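Local coordinates for pili retraction protein PilT (Thermus thermophilus, PDB 5FL3) that binds ADP and, as a member of the GSP E family, probably hydrolyses ATP to power the retraction of pili, at residues A[271-276]-A[292-297]; A[327-332]-A[350-355]; A[168-173]-A[193-198]; A[156-161]-A[179-184]; A[108-113]-A[173-178]. One frame throughout, in Å; residues are numbered along the deposited sequence.

Interaction 1: A[271-276]-A[292-297]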
# COMPACT_ATOMS: atom_id res chain seq x y z
N LEU A 271 2.51 -13.66 -10.88
CA LEU A 271 3.32 -14.46 -9.94
C LEU A 271 2.58 -14.77 -8.66
O LEU A 271 2.70 -15.85 -8.08
CB LEU A 271 4.58 -13.72 -9.55
CG LEU A 271 5.64 -13.54 -10.61
CD1 LEU A 271 6.86 -12.99 -9.92
CD2 LEU A 271 5.93 -14.87 -11.23
N GLY A 272 1.86 -13.76 -8.19
CA GLY A 272 1.19 -13.82 -6.90
C GLY A 272 0.28 -12.62 -6.70
O GLY A 272 0.51 -11.54 -7.26
N ILE A 273 -0.79 -12.83 -5.94
CA ILE A 273 -1.62 -11.73 -5.46
C ILE A 273 -1.70 -11.80 -3.94
O ILE A 273 -1.97 -12.86 -3.37
CB ILE A 273 -3.04 -11.78 -6.06
CG1 ILE A 273 -2.98 -11.92 -7.58
CG2 ILE A 273 -3.85 -10.56 -5.62
CD1 ILE A 273 -4.32 -12.24 -8.19
N LEU A 274 -1.45 -10.67 -3.29
CA LEU A 274 -1.56 -10.55 -1.85
C LEU A 274 -2.66 -9.58 -1.47
O LEU A 274 -2.43 -8.37 -1.42
CB LEU A 274 -0.23 -10.10 -1.27
CG LEU A 274 0.91 -11.12 -1.40
CD1 LEU A 274 2.27 -10.45 -1.40
CD2 LEU A 274 0.81 -12.09 -0.26
N SER A 275 -3.85 -10.09 -1.18
CA SER A 275 -4.97 -9.22 -0.81
C SER A 275 -5.00 -9.04 0.69
O SER A 275 -4.88 -9.98 1.44
CB SER A 275 -6.28 -9.79 -1.32
OG SER A 275 -6.30 -9.81 -2.73
N GLN A 276 -5.14 -7.79 1.12
CA GLN A 276 -4.92 -7.47 2.52
C GLN A 276 -6.09 -6.73 3.13
O GLN A 276 -6.78 -5.97 2.47
CB GLN A 276 -3.65 -6.63 2.65
CG GLN A 276 -2.41 -7.40 2.27
CD GLN A 276 -1.15 -6.62 2.52
OE1 GLN A 276 -1.16 -5.55 3.13
NE2 GLN A 276 -0.05 -7.16 2.05
N GLU A 292 -4.74 -12.93 2.17
CA GLU A 292 -5.03 -14.01 1.23
C GLU A 292 -3.93 -14.06 0.16
O GLU A 292 -3.58 -13.02 -0.41
CB GLU A 292 -6.39 -13.81 0.57
CG GLU A 292 -6.71 -14.79 -0.51
CD GLU A 292 -8.15 -14.62 -0.98
OE1 GLU A 292 -9.04 -14.68 -0.11
OE2 GLU A 292 -8.39 -14.43 -2.19
N ILE A 293 -3.40 -15.25 -0.10
CA ILE A 293 -2.30 -15.45 -1.05
C ILE A 293 -2.68 -16.35 -2.21
O ILE A 293 -2.97 -17.53 -2.02
CB ILE A 293 -1.07 -16.05 -0.36
CG1 ILE A 293 -0.70 -15.21 0.87
CG2 ILE A 293 0.11 -16.15 -1.30
CD1 ILE A 293 0.43 -15.77 1.68
N LEU A 294 -2.69 -15.78 -3.42
CA LEU A 294 -2.75 -16.58 -4.64
C LEU A 294 -1.38 -16.65 -5.29
O LEU A 294 -0.83 -15.62 -5.67
CB LEU A 294 -3.77 -16.01 -5.63
CG LEU A 294 -3.77 -16.67 -7.01
CD1 LEU A 294 -3.92 -18.17 -6.86
CD2 LEU A 294 -4.88 -16.14 -7.88
N ILE A 295 -0.81 -17.84 -5.38
CA ILE A 295 0.46 -17.98 -6.08
C ILE A 295 0.21 -18.60 -7.44
O ILE A 295 -0.48 -19.61 -7.56
CB ILE A 295 1.45 -18.84 -5.30
CG1 ILE A 295 1.78 -18.19 -3.95
CG2 ILE A 295 2.73 -19.02 -6.09
CD1 ILE A 295 2.66 -16.99 -4.06
N ALA A 296 0.77 -17.98 -8.47
CA ALA A 296 0.53 -18.41 -9.84
C ALA A 296 1.38 -19.64 -10.22
O ALA A 296 2.29 -19.56 -11.04
CB ALA A 296 0.80 -17.27 -10.80
N THR A 297 1.04 -20.78 -9.62
CA THR A 297 1.57 -22.07 -10.02
C THR A 297 1.13 -22.40 -11.46
O THR A 297 0.26 -21.71 -12.02
CB THR A 297 1.09 -23.17 -9.07
OG1 THR A 297 -0.32 -23.32 -9.20
CG2 THR A 297 1.41 -22.79 -7.63
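Glu292 and Ser275 face each other as an antiparallel hydrogen-bonded pair, with Glu292 N 3.0 Å from Ser275 O and Ser275 N donating back to Glu292 O. The side chain of Glu292 starts with CB lying 4.4 Å from Ser275 CB. CG is anti to the backbone N (chi1 174°) and CD continues the extended line, running straight off the sheet, before the carboxylate turns at chi3 -54°. Its two oxygens part: OE1 accepts from Phe328 N and OE2 from Ala243 N. One buried acid is thus gripped by the first residues of two helices, whose N-terminal ends would probably favour its negative charge. Ser275 OG, for its part, is hydrogen-bonded to Thr139 OG1. On the same face Ile273 and Leu294 lie side by side, Ile273 CD1 and Leu294 CD2 4.0 Å apart, while Leu274 and Ile293 do likewise on the reverse face, where Leu274 CD2 rests 3.6 Å from Ile293 CG1. Further along, Ala296 N reaches Leu271 O at 2.9 Å, but from 58° above the carbonyl plane, as the second strand turns off toward helix 298-305. The two strands form a beta hairpin at the margin of the seven-stranded sheet: 287-295 is outermost, 270-280 also bonds strand 134-139, helix 243-251 covers Ile273 and Leu294, and helix 122-130 covers Leu274 and Ile293.

Interaction 2: A[327-332]-A[350-355]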
# COMPACT_ATOMS: atom_id res chain seq x y z
N THR A 327 -6.97 -18.69 1.69
CA THR A 327 -7.99 -17.68 1.43
C THR A 327 -8.09 -16.75 2.63
O THR A 327 -7.51 -17.03 3.69
CB THR A 327 -9.36 -18.32 1.16
OG1 THR A 327 -9.78 -19.08 2.30
CG2 THR A 327 -9.30 -19.22 -0.04
N PHE A 328 -8.82 -15.65 2.47
CA PHE A 328 -9.13 -14.81 3.62
C PHE A 328 -9.84 -15.59 4.71
O PHE A 328 -9.46 -15.49 5.88
CB PHE A 328 -9.99 -13.61 3.23
CG PHE A 328 -9.26 -12.32 3.25
CD1 PHE A 328 -7.88 -12.30 3.09
CD2 PHE A 328 -9.92 -11.14 3.49
CE1 PHE A 328 -7.19 -11.12 3.11
CE2 PHE A 328 -9.21 -9.96 3.52
CZ PHE A 328 -7.85 -9.93 3.32
N ASP A 329 -10.86 -16.35 4.33
CA ASP A 329 -11.69 -17.04 5.31
C ASP A 329 -10.84 -18.06 6.05
O ASP A 329 -11.08 -18.33 7.22
CB ASP A 329 -12.90 -17.71 4.65
CG ASP A 329 -13.92 -16.70 4.14
OD1 ASP A 329 -13.75 -15.50 4.47
OD2 ASP A 329 -14.88 -17.11 3.44
N GLN A 330 -9.82 -18.60 5.38
CA GLN A 330 -8.88 -19.50 6.04
C GLN A 330 -7.99 -18.77 7.03
O GLN A 330 -7.78 -19.23 8.14
CB GLN A 330 -7.99 -20.23 5.02
CG GLN A 330 -8.66 -21.41 4.34
CD GLN A 330 -7.77 -22.02 3.28
OE1 GLN A 330 -7.28 -21.33 2.39
NE2 GLN A 330 -7.53 -23.32 3.39
N HIS A 331 -7.45 -17.62 6.64
CA HIS A 331 -6.53 -16.93 7.52
C HIS A 331 -7.27 -16.37 8.73
O HIS A 331 -6.68 -16.25 9.80
CB HIS A 331 -5.78 -15.82 6.79
CG HIS A 331 -4.63 -15.26 7.57
ND1 HIS A 331 -4.41 -13.90 7.70
CD2 HIS A 331 -3.64 -15.86 8.26
CE1 HIS A 331 -3.33 -13.70 8.44
NE2 HIS A 331 -2.84 -14.87 8.80
N LEU A 332 -8.55 -16.05 8.55
CA LEU A 332 -9.36 -15.44 9.61
C LEU A 332 -9.62 -16.42 10.75
O LEU A 332 -9.44 -16.09 11.92
CB LEU A 332 -10.69 -14.93 9.06
CG LEU A 332 -10.65 -13.60 8.30
CD1 LEU A 332 -11.99 -13.33 7.62
CD2 LEU A 332 -10.25 -12.43 9.21
N ALA A 350 -15.21 -11.68 6.99
CA ALA A 350 -15.21 -12.93 6.24
C ALA A 350 -15.84 -12.80 4.85
O ALA A 350 -16.90 -12.20 4.70
CB ALA A 350 -15.91 -14.02 7.03
N THR A 351 -15.16 -13.37 3.84
CA THR A 351 -15.64 -13.37 2.46
C THR A 351 -17.06 -13.91 2.37
O THR A 351 -17.92 -13.34 1.69
CB THR A 351 -14.70 -14.19 1.54
OG1 THR A 351 -13.46 -13.50 1.39
CG2 THR A 351 -15.33 -14.39 0.16
N SER A 352 -17.31 -15.03 3.04
CA SER A 352 -18.68 -15.44 3.31
C SER A 352 -18.77 -15.90 4.77
O SER A 352 -18.25 -16.96 5.13
CB SER A 352 -19.13 -16.56 2.36
OG SER A 352 -19.06 -17.82 3.00
N PRO A 353 -19.44 -15.09 5.61
CA PRO A 353 -19.63 -15.31 7.06
C PRO A 353 -20.22 -16.68 7.37
O PRO A 353 -20.24 -17.12 8.52
CB PRO A 353 -20.61 -14.19 7.46
CG PRO A 353 -21.27 -13.79 6.19
CD PRO A 353 -20.24 -13.95 5.13
N HIS A 354 -20.71 -17.32 6.32
CA HIS A 354 -21.18 -18.69 6.36
C HIS A 354 -20.01 -19.67 6.32
O HIS A 354 -19.80 -20.43 7.27
CB HIS A 354 -22.13 -18.97 5.20
CG HIS A 354 -22.61 -20.38 5.14
ND1 HIS A 354 -23.74 -20.80 5.80
CD2 HIS A 354 -22.11 -21.47 4.50
CE1 HIS A 354 -23.92 -22.09 5.58
NE2 HIS A 354 -22.95 -22.52 4.79
N GLU A 355 -19.24 -19.62 5.23
CA GLU A 355 -18.12 -20.54 5.04
C GLU A 355 -17.12 -20.41 6.18
O GLU A 355 -16.31 -21.31 6.43
CB GLU A 355 -17.43 -20.31 3.68
CG GLU A 355 -18.28 -20.74 2.45
CD GLU A 355 -17.57 -20.57 1.09
OE1 GLU A 355 -16.48 -21.17 0.89
OE2 GLU A 355 -18.11 -19.86 0.20
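Asp329, in the first turn of a helix begun by a capping box, clamps the successive backbone amides of Thr351 and Ser352, joining the starts of two helices in the helical C-terminal region. Asp329 OD1 accepts from Thr351 N at 2.6 Å, bent at 136°, and Asp329 OD2 from Ser352 N at 3.2 Å, straighter at 162°. Each oxygen uses its syn lone pair, so the carboxylate is fixed in rotation. CG stands anti to the carbonyl carbon (chi1 -69°), which brings the acid across the Thr351 side chain at about a right angle. One turn on, Leu332 packs its CD1 branch 3.5 Å from Ala350 CA.

The second shell consists of helix caps. In the capping box Thr327 OG1 takes Gln330 N at 3.1 Å, and Gln330 OE1 takes Thr327 N. Glu355, whose carboxylate pairs with Lys314, comes no nearer to Asp329 than CB to OD2. Helix 353-361 is capped in turn by Ser352, whose OG accepts from Glu355 N at 2.9 Å.

Interaction 3: A[168-173]-A[193-198]; sequences IEDPIE and DSFYTG
Ile168, Phe195 and Gly198 carry this contact, which has no hydrogen bond across it and depends on fit. The isoleucine uses all of its branches. Its CG1 lies anti to the carbonyl carbon (chi1 -70°), which puts CG2 anti to the backbone N. Ile168 CG2 comes to 3.5 Å from Phe195 CD1, whereas CG1 sits 3.6 Å from Gly198 CA and CD1 turns along the glycine carbonyl, 3.7 Å from Gly198 O. Since Gly198 has no side chain, the helix can draw close to the strand, with the CA atoms of Ile168 and Gly198 only 5.9 Å apart.

Phe195 slides past Ile168 in the opposite direction, reaching along the chain as it leaves the strand. Its edge meets the backbone: Ile168 O lies near the ring plane, 3.2 Å from Phe195 CE1. Beyond it Asp170 CB approaches Phe195 CZ obliquely at 3.4 Å, just before the cis peptide bond to Pro171. The helix bearing the ring is N-capped by Ser194, whose OG accepts from Thr197 N at 3.0 Å.

This is helix-on-sheet packing of the alpha/beta P-loop NTPase core. Strand 164-169 runs between strands 182-187 and 209-212, and helix 195-202 packs against its C-terminal end, with Phe195 also touching Val212 of strand 209-212.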
# COMPACT_ATOMS: atom_id res chain seq x y z
N ILE A 168 7.40 4.20 -9.00
CA ILE A 168 6.62 5.37 -9.42
C ILE A 168 5.44 5.51 -8.46
O ILE A 168 4.57 4.64 -8.39
CB ILE A 168 6.14 5.27 -10.88
CG1 ILE A 168 7.32 5.42 -11.84
CG2 ILE A 168 5.19 6.41 -11.19
CD1 ILE A 168 8.02 4.16 -12.15
N GLU A 169 5.44 6.60 -7.71
CA GLU A 169 4.66 6.68 -6.47
C GLU A 169 3.88 7.96 -6.41
O GLU A 169 4.33 9.00 -6.90
CB GLU A 169 5.58 6.59 -5.23
CG GLU A 169 6.24 5.23 -5.08
CD GLU A 169 7.13 5.12 -3.87
OE1 GLU A 169 6.58 4.95 -2.75
OE2 GLU A 169 8.37 5.18 -4.05
N ASP A 170 2.71 7.86 -5.78
CA ASP A 170 1.82 8.99 -5.64
C ASP A 170 1.05 8.93 -4.32
O ASP A 170 -0.07 8.41 -4.28
CB ASP A 170 0.85 9.06 -6.82
CG ASP A 170 -0.02 10.29 -6.79
OD1 ASP A 170 0.28 11.21 -6.00
OD2 ASP A 170 -0.98 10.36 -7.58
N PRO A 171 1.66 9.44 -3.23
CA PRO A 171 3.02 10.00 -3.15
C PRO A 171 4.06 8.95 -2.68
O PRO A 171 3.69 7.80 -2.45
CB PRO A 171 2.87 11.10 -2.10
CG PRO A 171 1.89 10.46 -1.11
CD PRO A 171 0.98 9.52 -1.93
N ILE A 172 5.32 9.34 -2.51
CA ILE A 172 6.30 8.43 -1.90
C ILE A 172 5.99 8.28 -0.42
O ILE A 172 5.98 9.27 0.30
CB ILE A 172 7.76 8.92 -2.05
CG1 ILE A 172 8.15 9.01 -3.52
CG2 ILE A 172 8.70 7.98 -1.32
CD1 ILE A 172 9.50 9.58 -3.73
N GLU A 173 5.74 7.04 0.01
CA GLU A 173 5.34 6.76 1.39
C GLU A 173 6.54 6.34 2.24
O GLU A 173 6.62 6.67 3.41
CB GLU A 173 4.25 5.68 1.43
CG GLU A 173 2.91 6.03 0.74
CD GLU A 173 2.10 7.08 1.50
OE1 GLU A 173 2.54 7.46 2.62
OE2 GLU A 173 1.03 7.53 0.98
N ASP A 193 5.19 12.97 -14.59
CA ASP A 193 3.79 13.42 -14.68
C ASP A 193 2.74 12.44 -14.19
O ASP A 193 1.75 12.84 -13.60
CB ASP A 193 3.46 13.82 -16.11
CG ASP A 193 4.22 15.05 -16.55
OD1 ASP A 193 4.47 15.91 -15.68
OD2 ASP A 193 4.59 15.16 -17.74
N SER A 194 2.96 11.15 -14.40
CA SER A 194 1.94 10.16 -14.07
C SER A 194 2.56 8.80 -13.86
O SER A 194 3.74 8.60 -14.14
CB SER A 194 0.88 10.08 -15.17
OG SER A 194 1.42 9.55 -16.37
N PHE A 195 1.75 7.85 -13.40
CA PHE A 195 2.14 6.44 -13.37
C PHE A 195 2.52 5.95 -14.75
O PHE A 195 3.49 5.21 -14.90
CB PHE A 195 1.02 5.57 -12.82
CG PHE A 195 0.79 5.78 -11.36
CD1 PHE A 195 1.83 5.60 -10.45
CD2 PHE A 195 -0.46 6.15 -10.89
CE1 PHE A 195 1.62 5.80 -9.09
CE2 PHE A 195 -0.68 6.36 -9.54
CZ PHE A 195 0.36 6.18 -8.63
N TYR A 196 1.76 6.38 -15.75
CA TYR A 196 2.01 5.92 -17.10
C TYR A 196 3.35 6.43 -17.59
O TYR A 196 4.17 5.65 -18.07
CB TYR A 196 0.89 6.34 -18.07
CG TYR A 196 1.11 5.76 -19.44
CD1 TYR A 196 0.77 4.44 -19.72
CD2 TYR A 196 1.70 6.51 -20.45
CE1 TYR A 196 1.00 3.88 -20.97
CE2 TYR A 196 1.93 5.96 -21.71
CZ TYR A 196 1.58 4.65 -21.96
OH TYR A 196 1.81 4.11 -23.21
N THR A 197 3.58 7.74 -17.47
CA THR A 197 4.84 8.37 -17.86
C THR A 197 6.02 7.70 -17.18
O THR A 197 7.05 7.39 -17.80
CB THR A 197 4.84 9.85 -17.50
OG1 THR A 197 3.85 10.51 -18.28
CG2 THR A 197 6.17 10.47 -17.83
N GLY A 198 5.86 7.47 -15.89
CA GLY A 198 6.91 6.84 -15.12
C GLY A 198 7.14 5.42 -15.59
O GLY A 198 8.29 5.02 -15.76

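Interaction 4: A[156-161]-A[179-184]; sequences HINLHY and KKSLVV
Ile157 brings CG2 to 4.1 Å from Ser181 OG, a light touch that precedes the main grip. Asn158 follows, with CG anti to the backbone N (chi1 177°), so that its amide reaches into loop 179-181. Asn158 OD1 accepts from two amides: Lys179 N at 2.9 Å, tilted 16° from the carbonyl plane, and Ser181 N at 3.1 Å, in that plane. Asn158 ND2 donates to Lys177 O and lies across the Lys179 chain, 3.2 Å from Lys179 CG. The backbone O of Asn158 meanwhile takes Lys180 N at 2.6 Å, nearly in line with its C=O. At Leu159, CB lies 3.9 Å from Lys179 CD, whose amine goes on to Asp155. The backbone of His160 passes the bent aliphatic chain of Lys180. Finally, Tyr161 O receives Ser181 OG at 2.6 Å, from well above its carbonyl plane; the same OG accepts from Lys163 N. The end of the helix that follows the P-loop is thereby tied to the loop entering edge strand 182-187, within the alpha/beta layering of a P-loop NTPase.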
# COMPACT_ATOMS: atom_id res chain seq x y z
N HIS A 156 13.75 -5.92 0.99
CA HIS A 156 14.33 -7.25 1.01
C HIS A 156 15.19 -7.48 -0.20
O HIS A 156 16.27 -8.06 -0.10
CB HIS A 156 13.25 -8.31 1.04
CG HIS A 156 13.81 -9.70 1.04
ND1 HIS A 156 14.39 -10.27 2.16
CD2 HIS A 156 13.89 -10.62 0.06
CE1 HIS A 156 14.80 -11.49 1.87
NE2 HIS A 156 14.51 -11.73 0.60
N ILE A 157 14.66 -7.04 -1.35
CA ILE A 157 15.38 -7.06 -2.62
C ILE A 157 16.64 -6.19 -2.56
O ILE A 157 17.75 -6.61 -2.93
CB ILE A 157 14.45 -6.58 -3.75
CG1 ILE A 157 13.36 -7.62 -4.01
CG2 ILE A 157 15.23 -6.30 -5.02
CD1 ILE A 157 12.28 -7.14 -4.93
N ASN A 158 16.46 -4.98 -2.05
CA ASN A 158 17.53 -3.99 -1.97
C ASN A 158 18.68 -4.52 -1.12
O ASN A 158 19.83 -4.10 -1.30
CB ASN A 158 16.96 -2.68 -1.38
CG ASN A 158 18.02 -1.58 -1.17
OD1 ASN A 158 19.02 -1.49 -1.90
ND2 ASN A 158 17.78 -0.74 -0.18
N LEU A 159 18.41 -5.44 -0.20
CA LEU A 159 19.49 -5.80 0.69
C LEU A 159 20.04 -7.20 0.47
O LEU A 159 20.98 -7.61 1.15
CB LEU A 159 19.04 -5.58 2.14
CG LEU A 159 18.20 -6.52 2.98
CD1 LEU A 159 19.13 -7.44 3.74
CD2 LEU A 159 17.34 -5.70 3.95
N HIS A 160 19.53 -7.92 -0.53
CA HIS A 160 20.06 -9.23 -0.87
C HIS A 160 20.36 -9.38 -2.35
O HIS A 160 20.92 -10.38 -2.74
CB HIS A 160 19.10 -10.36 -0.46
CG HIS A 160 18.97 -10.51 1.02
ND1 HIS A 160 17.74 -10.59 1.65
CD2 HIS A 160 19.90 -10.56 2.00
CE1 HIS A 160 17.93 -10.70 2.95
NE2 HIS A 160 19.23 -10.68 3.19
N TYR A 161 19.97 -8.41 -3.17
CA TYR A 161 20.14 -8.49 -4.62
C TYR A 161 20.75 -7.21 -5.20
O TYR A 161 20.50 -6.12 -4.72
CB TYR A 161 18.81 -8.76 -5.32
CG TYR A 161 18.13 -10.05 -4.93
CD1 TYR A 161 18.44 -11.24 -5.57
CD2 TYR A 161 17.15 -10.08 -3.95
CE1 TYR A 161 17.80 -12.42 -5.23
CE2 TYR A 161 16.51 -11.24 -3.60
CZ TYR A 161 16.84 -12.42 -4.25
OH TYR A 161 16.20 -13.59 -3.91
N LYS A 179 21.27 0.07 -0.88
CA LYS A 179 21.93 -0.99 -0.13
C LYS A 179 22.68 -1.84 -1.15
O LYS A 179 23.73 -1.41 -1.66
CB LYS A 179 20.94 -1.80 0.69
CG LYS A 179 20.28 -0.95 1.79
CD LYS A 179 19.29 -1.73 2.63
CE LYS A 179 18.57 -0.81 3.63
NZ LYS A 179 17.54 -1.51 4.44
N LYS A 180 22.13 -3.00 -1.50
CA LYS A 180 22.75 -3.79 -2.55
C LYS A 180 22.21 -3.38 -3.92
O LYS A 180 22.87 -3.59 -4.93
CB LYS A 180 22.53 -5.28 -2.30
CG LYS A 180 23.47 -6.19 -3.08
CD LYS A 180 23.84 -7.46 -2.28
CE LYS A 180 24.77 -8.38 -3.09
NZ LYS A 180 25.40 -9.46 -2.26
N SER A 181 21.01 -2.80 -3.93
CA SER A 181 20.35 -2.36 -5.16
C SER A 181 20.37 -0.87 -5.32
O SER A 181 20.62 -0.14 -4.37
CB SER A 181 18.89 -2.81 -5.18
OG SER A 181 18.78 -4.21 -5.23
N LEU A 182 20.11 -0.40 -6.54
CA LEU A 182 19.73 0.98 -6.76
C LEU A 182 18.22 1.09 -6.58
O LEU A 182 17.46 0.24 -7.05
CB LEU A 182 20.13 1.48 -8.14
CG LEU A 182 21.60 1.49 -8.49
CD1 LEU A 182 21.78 2.01 -9.92
CD2 LEU A 182 22.33 2.36 -7.50
N VAL A 183 17.78 2.11 -5.88
CA VAL A 183 16.36 2.34 -5.71
C VAL A 183 16.07 3.75 -6.19
O VAL A 183 16.45 4.72 -5.55
CB VAL A 183 15.92 2.15 -4.25
CG1 VAL A 183 14.41 2.20 -4.14
CG2 VAL A 183 16.40 0.83 -3.76
N VAL A 184 15.45 3.83 -7.36
CA VAL A 184 15.14 5.09 -8.02
C VAL A 184 13.67 5.34 -7.76
O VAL A 184 12.82 4.59 -8.24
CB VAL A 184 15.41 5.02 -9.53
CG1 VAL A 184 14.89 6.25 -10.24
CG2 VAL A 184 16.90 4.83 -9.79

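Interaction 5: A[108-113]-A[173-178]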
# COMPACT_ATOMS: atom_id res chain seq x y z
N VAL A 108 6.69 10.81 6.20
CA VAL A 108 7.37 9.94 5.24
C VAL A 108 8.36 9.11 6.04
O VAL A 108 9.36 9.64 6.50
CB VAL A 108 8.14 10.75 4.14
CG1 VAL A 108 8.56 9.85 2.98
CG2 VAL A 108 7.30 11.92 3.62
N SER A 109 8.10 7.83 6.25
CA SER A 109 9.01 7.08 7.12
C SER A 109 10.20 6.51 6.38
O SER A 109 10.12 6.16 5.19
CB SER A 109 8.30 5.94 7.85
OG SER A 109 9.11 5.51 8.95
N GLU A 110 11.30 6.40 7.10
CA GLU A 110 12.51 5.82 6.57
C GLU A 110 12.79 4.53 7.30
O GLU A 110 13.84 3.94 7.14
CB GLU A 110 13.67 6.78 6.70
CG GLU A 110 13.28 8.21 6.44
CD GLU A 110 14.49 9.11 6.39
OE1 GLU A 110 15.50 8.67 5.79
OE2 GLU A 110 14.43 10.23 6.95
N VAL A 111 11.84 4.11 8.12
CA VAL A 111 12.00 2.91 8.92
C VAL A 111 11.05 1.83 8.42
O VAL A 111 9.83 1.96 8.51
CB VAL A 111 11.74 3.18 10.42
CG1 VAL A 111 11.65 1.88 11.18
CG2 VAL A 111 12.85 4.07 10.98
N ILE A 112 11.62 0.75 7.89
CA ILE A 112 10.86 -0.28 7.22
C ILE A 112 10.65 -1.49 8.10
O ILE A 112 11.60 -2.15 8.49
CB ILE A 112 11.55 -0.74 5.93
CG1 ILE A 112 11.55 0.39 4.90
CG2 ILE A 112 10.86 -2.01 5.39
CD1 ILE A 112 12.38 0.09 3.68
N PRO A 113 9.38 -1.78 8.39
CA PRO A 113 9.03 -2.91 9.25
C PRO A 113 9.49 -4.23 8.64
O PRO A 113 9.55 -4.34 7.41
CB PRO A 113 7.50 -2.83 9.32
CG PRO A 113 7.16 -1.42 8.92
CD PRO A 113 8.19 -1.06 7.91
N GLU A 173 5.74 7.04 0.01
CA GLU A 173 5.34 6.76 1.39
C GLU A 173 6.54 6.34 2.24
O GLU A 173 6.62 6.67 3.41
CB GLU A 173 4.25 5.68 1.43
CG GLU A 173 2.91 6.03 0.74
CD GLU A 173 2.10 7.08 1.50
OE1 GLU A 173 2.54 7.46 2.62
OE2 GLU A 173 1.03 7.53 0.98
N PHE A 174 7.47 5.62 1.62
CA PHE A 174 8.69 5.17 2.28
C PHE A 174 9.92 5.61 1.49
O PHE A 174 9.92 5.53 0.26
CB PHE A 174 8.70 3.65 2.42
CG PHE A 174 7.73 3.15 3.43
CD1 PHE A 174 8.11 3.04 4.76
CD2 PHE A 174 6.44 2.81 3.07
CE1 PHE A 174 7.22 2.58 5.70
CE2 PHE A 174 5.55 2.35 4.00
CZ PHE A 174 5.93 2.24 5.32
N LEU A 175 10.95 6.07 2.20
CA LEU A 175 12.24 6.40 1.58
C LEU A 175 13.24 5.26 1.73
O LEU A 175 13.56 4.83 2.84
CB LEU A 175 12.80 7.68 2.18
CG LEU A 175 11.96 8.90 1.89
CD1 LEU A 175 12.44 10.08 2.72
CD2 LEU A 175 11.99 9.22 0.39
N HIS A 176 13.73 4.77 0.60
CA HIS A 176 14.74 3.71 0.61
C HIS A 176 16.11 4.29 0.38
O HIS A 176 16.28 5.19 -0.45
CB HIS A 176 14.46 2.67 -0.47
CG HIS A 176 13.16 1.95 -0.31
ND1 HIS A 176 13.04 0.80 0.43
CD2 HIS A 176 11.94 2.22 -0.82
CE1 HIS A 176 11.78 0.38 0.38
NE2 HIS A 176 11.09 1.23 -0.37
N LYS A 177 17.09 3.79 1.12
CA LYS A 177 18.46 4.14 0.80
C LYS A 177 19.05 3.04 -0.07
O LYS A 177 18.51 1.94 -0.16
CB LYS A 177 19.27 4.38 2.07
CG LYS A 177 19.38 3.18 2.96
CD LYS A 177 20.04 3.54 4.27
CE LYS A 177 20.23 2.29 5.14
NZ LYS A 177 21.28 1.38 4.58
N HIS A 178 20.13 3.36 -0.76
CA HIS A 178 20.90 2.39 -1.53
C HIS A 178 21.48 1.34 -0.57
O HIS A 178 22.02 1.68 0.49
CB HIS A 178 22.00 3.13 -2.33
CG HIS A 178 23.12 2.27 -2.83
ND1 HIS A 178 22.97 1.33 -3.83
CD2 HIS A 178 24.44 2.24 -2.49
CE1 HIS A 178 24.13 0.75 -4.07
NE2 HIS A 178 25.04 1.28 -3.27
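Phe174 fills the hollow of a loop that bends round it from Ser109 to Pro113. The CD1-CE1 side of the ring does the touching: Phe174 CD1 lies 3.7 Å from Ser109 O and Phe174 CE1 4.1 Å from Ser109 CB, while Val111 O comes to the ring edge near its plane. Ile112 CG1 nears CD1 and Pro113 CD nears CE1, both obliquely and each beyond 4 Å. The bend is held by an ST turn, in which Ser109 OG accepts from Val111 N at 3.2 Å.

Leu175 is the second main bump. With CG anti to the carbonyl carbon (chi1 -65°), it meets Val108 at an oblique crossing, Leu175 CG against Val108 CG1 at 3.7 Å. On the other side the tip of Ile112, CD1, comes to 3.4 Å from His176 CE1, the two side chains crossing at about a right angle. Between them the backbones form a single bridge: Leu175 N donates to Ser109 O at 3.1 Å, while the bond from Ser109 N to Glu173 O is weak.

Segment 108-113 leaves the N-terminal six-stranded sheet for the nucleotide-binding domain. Phe174 approaches to about 5 Å of the bound ADP, and Pro113 neighbours Leu118 of its pocket. The join is mainly apolar, with one sound backbone bond and one weak one, and the salt bridge from Glu173 to Arg106 adds a charged tie between loop 173-178 and strand 100-108.

How the interactions relate
Interactions 3, 4 and 5 alternate along the chain and gather at one side of the nucleotide-binding domain. Interactions 3 and 5 share Glu173, their centres about 16 Å apart, and interaction 4, its centre about 13 Å from that of interaction 5, touches it. Strands 164-169 and 182-187 of interactions 3 and 4 are neighbours in the large sheet. Interaction 1 lies at the sheet's other margin, its centre about 24 Å from those of interactions 3 and 5; beyond it comes interaction 2, in direct contact. The nucleotide-binding sheet is thus flanked by the N-terminal domain's attachment on one side and the C-terminal helices on the other.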